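Local coordinates for fat acid-binding protein (Eubacterium ventriosum, PDB 3NYI), which probably binds fatty acids, as a DegV family member that holds a stearic acid molecule in its pocket, at residues N232-Y244 against L260-I272. Sequence-based numbering, arbitrary orientation.
With STE (stearic acid), chain C.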
loop_
_atom_site.group_PDB
_atom_site.type_symbol
_atom_site.label_atom_id
_atom_site.label_comp_id
_atom_site.label_asym_id
_atom_site.label_seq_id
_atom_site.Cartn_x
_atom_site.Cartn_y
_atom_site.Cartn_z
ATOM N N ASN A 232 16.659 12.451 -8.929
ATOM C CA ASN A 232 16.078 13.464 -9.801
ATOM C C ASN A 232 14.629 13.652 -9.398
ATOM O O ASN A 232 13.739 12.983 -9.905
ATOM C CB ASN A 232 16.204 13.071 -11.277
ATOM C CG ASN A 232 16.030 14.247 -12.206
ATOM O OD1 ASN A 232 15.372 15.237 -11.862
ATOM N ND2 ASN A 232 16.636 14.158 -13.392
ATOM N N LYS A 233 14.422 14.559 -8.459
ATOM C CA LYS A 233 13.119 14.788 -7.868
ATOM C C LYS A 233 12.024 15.073 -8.908
ATOM O O LYS A 233 10.869 14.675 -8.723
ATOM C CB LYS A 233 13.240 15.936 -6.879
ATOM C CG LYS A 233 11.963 16.335 -6.213
ATOM C CD LYS A 233 12.246 17.413 -5.170
ATOM C CE LYS A 233 12.785 18.683 -5.812
ATOM N NZ LYS A 233 11.728 19.444 -6.532
ATOM N N ASP A 234 12.396 15.744 -9.997
ATOM C CA ASP A 234 11.428 16.134 -11.022
ATOM C C ASP A 234 10.819 14.914 -11.696
ATOM O O ASP A 234 9.761 15.005 -12.317
ATOM C CB ASP A 234 12.093 16.984 -12.104
ATOM C CG ASP A 234 12.556 18.338 -11.597
ATOM O OD1 ASP A 234 11.950 18.862 -10.637
ATOM O OD2 ASP A 234 13.525 18.876 -12.180
ATOM N N ASN A 235 11.497 13.776 -11.596
ATOM C CA ASN A 235 11.047 12.585 -12.294
ATOM C C ASN A 235 10.154 11.672 -11.460
ATOM O O ASN A 235 9.827 10.582 -11.906
ATOM C CB ASN A 235 12.229 11.817 -12.883
ATOM C CG ASN A 235 12.911 12.583 -14.027
ATOM O OD1 ASN A 235 12.320 13.485 -14.644
ATOM N ND2 ASN A 235 14.150 12.225 -14.314
ATOM N N PHE A 236 9.758 12.135 -10.277
ATOM C CA PHE A 236 8.928 11.327 -9.355
ATOM C C PHE A 236 7.548 11.918 -9.075
ATOM O O PHE A 236 7.364 13.136 -9.102
ATOM C CB PHE A 236 9.647 11.136 -8.011
ATOM C CG PHE A 236 10.780 10.165 -8.072
ATOM C CD1 PHE A 236 10.623 8.870 -7.615
ATOM C CD2 PHE A 236 12.010 10.550 -8.607
ATOM C CE1 PHE A 236 11.675 7.954 -7.691
ATOM C CE2 PHE A 236 13.069 9.647 -8.670
ATOM C CZ PHE A 236 12.900 8.354 -8.229
ATOM N N ILE A 237 6.588 11.031 -8.823
ATOM C CA ILE A 237 5.289 11.373 -8.249
ATOM C C ILE A 237 5.388 11.218 -6.734
ATOM O O ILE A 237 5.996 10.276 -6.254
ATOM C CB ILE A 237 4.213 10.378 -8.747
ATOM C CG1 ILE A 237 4.035 10.510 -10.261
ATOM C CG2 ILE A 237 2.886 10.589 -8.005
ATOM C CD1 ILE A 237 3.605 11.909 -10.705
ATOM N N VAL A 238 4.798 12.131 -5.972
ATOM C CA VAL A 238 4.881 12.049 -4.518
ATOM C C VAL A 238 3.479 12.142 -3.894
ATOM O O VAL A 238 2.689 13.016 -4.264
ATOM C CB VAL A 238 5.788 13.158 -3.956
ATOM C CG1 VAL A 238 5.947 13.016 -2.463
ATOM C CG2 VAL A 238 7.149 13.131 -4.642
ATOM N N SER A 239 3.154 11.213 -2.994
ATOM C CA SER A 239 1.871 11.254 -2.274
ATOM C C SER A 239 2.074 10.946 -0.802
ATOM O O SER A 239 3.095 10.363 -0.420
ATOM C CB SER A 239 0.853 10.272 -2.860
ATOM O OG SER A 239 0.490 10.633 -4.184
ATOM N N VAL A 240 1.094 11.323 0.019
ATOM C CA VAL A 240 1.185 11.157 1.470
ATOM C C VAL A 240 0.155 10.142 1.988
ATOM O O VAL A 240 -0.947 10.026 1.435
ATOM C CB VAL A 240 1.001 12.522 2.208
ATOM C CG1 VAL A 240 0.636 12.316 3.663
ATOM C CG2 VAL A 240 2.270 13.392 2.080
ATOM N N GLY A 241 0.524 9.410 3.041
ATOM C CA GLY A 241 -0.414 8.558 3.772
ATOM C C GLY A 241 -0.491 8.962 5.241
ATOM O O GLY A 241 0.527 9.294 5.863
ATOM N N TYR A 242 -1.694 8.933 5.804
ATOM C CA TYR A 242 -1.889 9.316 7.198
ATOM C C TYR A 242 -2.768 8.305 7.924
ATOM O O TYR A 242 -3.530 7.564 7.299
ATOM C CB TYR A 242 -2.514 10.711 7.301
ATOM C CG TYR A 242 -3.809 10.852 6.538
ATOM C CD1 TYR A 242 -5.022 10.483 7.111
ATOM C CD2 TYR A 242 -3.817 11.337 5.237
ATOM C CE1 TYR A 242 -6.207 10.605 6.415
ATOM C CE2 TYR A 242 -4.998 11.459 4.529
ATOM C CZ TYR A 242 -6.189 11.091 5.121
ATOM O OH TYR A 242 -7.366 11.214 4.419
ATOM N N GLY A 243 -2.653 8.287 9.246
ATOM C CA GLY A 243 -3.349 7.314 10.064
ATOM C C GLY A 243 -4.573 7.915 10.721
ATOM O O GLY A 243 -5.445 8.470 10.047
ATOM N N TYR A 244 -4.626 7.815 12.042
ATOM C CA TYR A 244 -5.823 8.179 12.791
ATOM C C TYR A 244 -6.129 9.672 12.718
ATOM O O TYR A 244 -7.284 10.080 12.572
ATOM C CB TYR A 244 -5.657 7.746 14.246
ATOM C CG TYR A 244 -6.835 8.083 15.131
ATOM C CD1 TYR A 244 -8.056 7.444 14.961
ATOM C CD2 TYR A 244 -6.716 9.018 16.147
ATOM C CE1 TYR A 244 -9.136 7.732 15.772
ATOM C CE2 TYR A 244 -7.791 9.318 16.969
ATOM C CZ TYR A 244 -8.998 8.667 16.775
ATOM O OH TYR A 244 -10.073 8.957 17.580
ATOM N N LEU A 260 10.353 19.424 0.410
ATOM C CA LEU A 260 10.825 18.782 -0.807
ATOM C C LEU A 260 10.694 19.681 -2.033
ATOM O O LEU A 260 11.268 19.385 -3.082
ATOM C CB LEU A 260 10.057 17.483 -1.053
ATOM C CG LEU A 260 10.057 16.453 0.071
ATOM C CD1 LEU A 260 9.502 15.132 -0.463
ATOM C CD2 LEU A 260 11.452 16.277 0.640
ATOM N N ASP A 261 9.940 20.772 -1.901
ATOM C CA ASP A 261 9.664 21.659 -3.031
ATOM C C ASP A 261 8.982 20.885 -4.158
ATOM O O ASP A 261 9.433 20.887 -5.306
ATOM C CB ASP A 261 10.948 22.320 -3.541
ATOM C CG ASP A 261 10.671 23.409 -4.562
ATOM O OD1 ASP A 261 9.635 24.097 -4.426
ATOM O OD2 ASP A 261 11.479 23.573 -5.501
ATOM N N VAL A 262 7.899 20.195 -3.816
ATOM C CA VAL A 262 7.099 19.514 -4.813
ATOM C C VAL A 262 5.632 19.808 -4.561
ATOM O O VAL A 262 5.264 20.358 -3.525
ATOM C CB VAL A 262 7.309 17.990 -4.764
ATOM C CG1 VAL A 262 8.775 17.658 -4.968
ATOM C CG2 VAL A 262 6.810 17.426 -3.428
ATOM N N LYS A 263 4.797 19.443 -5.519
ATOM C CA LYS A 263 3.363 19.452 -5.304
ATOM C C LYS A 263 2.900 18.002 -5.283
ATOM O O LYS A 263 3.197 17.238 -6.200
ATOM C CB LYS A 263 2.666 20.231 -6.418
ATOM C CG LYS A 263 2.650 21.738 -6.186
ATOM C CD LYS A 263 1.524 22.133 -5.236
ATOM C CE LYS A 263 1.655 23.578 -4.776
ATOM N NZ LYS A 263 2.790 23.760 -3.819
ATOM N N LEU A 264 2.185 17.617 -4.234
ATOM C CA LEU A 264 1.720 16.238 -4.120
ATOM C C LEU A 264 0.768 15.871 -5.246
ATOM O O LEU A 264 0.009 16.713 -5.728
ATOM C CB LEU A 264 1.023 16.017 -2.777
ATOM C CG LEU A 264 1.863 16.258 -1.520
ATOM C CD1 LEU A 264 1.012 15.993 -0.275
ATOM C CD2 LEU A 264 3.112 15.372 -1.530
ATOM N N ASP A 265 0.789 14.611 -5.663
ATOM C CA ASP A 265 -0.267 14.125 -6.535
ATOM C C ASP A 265 -1.404 13.640 -5.658
ATOM O O ASP A 265 -1.348 12.550 -5.102
ATOM C CB ASP A 265 0.232 13.027 -7.468
ATOM C CG ASP A 265 0.700 13.581 -8.805
ATOM O OD1 ASP A 265 0.094 13.221 -9.840
ATOM O OD2 ASP A 265 1.655 14.398 -8.815
ATOM N N SER A 266 -2.434 14.469 -5.527
ATOM C CA SER A 266 -3.442 14.257 -4.498
ATOM C C SER A 266 -4.318 13.042 -4.754
ATOM O O SER A 266 -4.895 12.482 -3.819
ATOM C CB SER A 266 -4.296 15.518 -4.320
ATOM O OG SER A 266 -4.863 15.904 -5.554
ATOM N N GLU A 267 -4.424 12.629 -6.013
ATOM C CA GLU A 267 -5.253 11.473 -6.339
ATOM C C GLU A 267 -4.800 10.227 -5.586
ATOM O O GLU A 267 -5.618 9.372 -5.234
ATOM C CB GLU A 267 -5.246 11.189 -7.844
ATOM C CG GLU A 267 -6.348 11.876 -8.624
ATOM C CD GLU A 267 -6.669 11.149 -9.926
ATOM O OE1 GLU A 267 -7.839 10.749 -10.107
ATOM O OE2 GLU A 267 -5.751 10.965 -10.759
ATOM N N THR A 268 -3.495 10.136 -5.336
ATOM C CA THR A 268 -2.919 8.948 -4.698
ATOM C C THR A 268 -2.466 9.160 -3.254
ATOM O O THR A 268 -1.786 8.311 -2.684
ATOM C CB THR A 268 -1.777 8.338 -5.535
ATOM O OG1 THR A 268 -0.945 9.386 -6.060
ATOM C CG2 THR A 268 -2.365 7.526 -6.705
ATOM N N ASN A 269 -2.839 10.289 -2.660
ATOM C CA ASN A 269 -2.752 10.421 -1.214
ATOM C C ASN A 269 -3.687 9.355 -0.643
ATOM O O ASN A 269 -4.709 9.057 -1.244
ATOM C CB ASN A 269 -3.240 11.802 -0.752
ATOM C CG ASN A 269 -2.241 12.905 -1.050
ATOM O OD1 ASN A 269 -1.088 12.631 -1.386
ATOM N ND2 ASN A 269 -2.679 14.160 -0.924
ATOM N N VAL A 270 -3.348 8.776 0.497
ATOM C CA VAL A 270 -4.231 7.756 1.067
ATOM C C VAL A 270 -4.474 7.937 2.551
ATOM O O VAL A 270 -3.593 8.370 3.295
ATOM C CB VAL A 270 -3.684 6.334 0.839
ATOM C CG1 VAL A 270 -3.667 5.998 -0.653
ATOM C CG2 VAL A 270 -2.288 6.173 1.481
ATOM N N ALA A 271 -5.683 7.592 2.979
ATOM C CA ALA A 271 -5.934 7.351 4.384
ATOM C C ALA A 271 -5.485 5.910 4.594
ATOM O O ALA A 271 -6.113 4.975 4.088
ATOM C CB ALA A 271 -7.421 7.504 4.696
ATOM N N ILE A 272 -4.381 5.732 5.306
ATOM C CA ILE A 272 -3.768 4.410 5.420
ATOM C C ILE A 272 -4.820 3.430 5.937
ATOM O O ILE A 272 -5.527 3.714 6.912
ATOM C CB ILE A 272 -2.554 4.458 6.323
ATOM C CG1 ILE A 272 -1.485 5.363 5.684
ATOM C CG2 ILE A 272 -1.995 3.058 6.559
ATOM C CD1 ILE A 272 -0.375 5.724 6.639
HETATM C C1 STE C . -2.383 -10.719 5.687
HETATM O O1 STE C . -2.110 -11.499 4.827
HETATM O O2 STE C . -2.768 -11.124 6.745
HETATM C C2 STE C . -2.021 -9.226 5.508
HETATM C C3 STE C . -0.694 -8.895 6.237
HETATM C C4 STE C . -0.403 -7.377 6.144
HETATM C C5 STE C . 1.025 -7.051 6.640
HETATM C C6 STE C . 1.264 -5.525 6.589
HETATM C C7 STE C . 2.650 -5.156 7.176
HETATM C C8 STE C . 2.888 -3.640 6.949
HETATM C C9 STE C . 4.248 -3.194 7.534
HETATM C C10 STE C . 4.387 -1.657 7.358
HETATM C C11 STE C . 4.741 -1.365 5.898
HETATM C C12 STE C . 3.863 -0.296 5.204
HETATM C C13 STE C . 3.193 0.711 6.151
HETATM C C14 STE C . 3.421 2.118 5.533
HETATM C C15 STE C . 2.471 3.164 6.160
HETATM C C16 STE C . 2.986 4.578 5.794
HETATM C C17 STE C . 2.404 5.008 4.430
HETATM C C18 STE C . 2.759 6.480 4.118
HETATM O O HOH W 1 3.675 14.441 -7.176
#
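G241 and Y242 pair in parallel with V270 and A271, V240 O taking the amide of V270, V270 O that of Y242 and Y242 O that of I272; these are the two parallel strands of a beta-alpha-beta unit, with helix 246-260 as the crossover. Upstream, the 260-272 chain bows away and returns: D265 N still reaches V238 O (2.8 Å), but N269 OD1 takes the place of a backbone carbonyl and accepts V240 N at 2.9 Å, the amide lying well above the carboxamide plane. Inside the bow sits S239, its OG swung beside its own backbone N (chi1 -65°), bonded in plane to a lone pair of D265 O and 2.7 Å from T268 OG1. I237 CG2 and CD1 lie across D265, whose carboxylate forms a salt bridge with R140; V238 N donates to water 1, which also lies within hydrogen-bonding distance of D265 OD2 and K263 O. On one side of the strand, V238 CG1 and V240 CG2 each meet a different methyl of L264. The Y242 ring lies over A271, whose CA is 4.0 Å from the centroid in a CH-pi contact. At the far end the K233 chain crosses V262, its CD against V262 CG1, then bends at chi3 and chi4 to where NZ hydrogen-bonds D261 O (3.0 Å), just past the helix, from above the carbonyl plane rather than on a lone pair. With a methionine at K233, D261 O would probably lose this donor and the nearby D261 carboxylate its opposing charge. The polar bonds thus fasten the loop that leads into the short edge strand 270-271, while G241 CA, 3.8 Å from C18 of the stearic acid, and I272 CD1 present an apolar surface to the lipid tail.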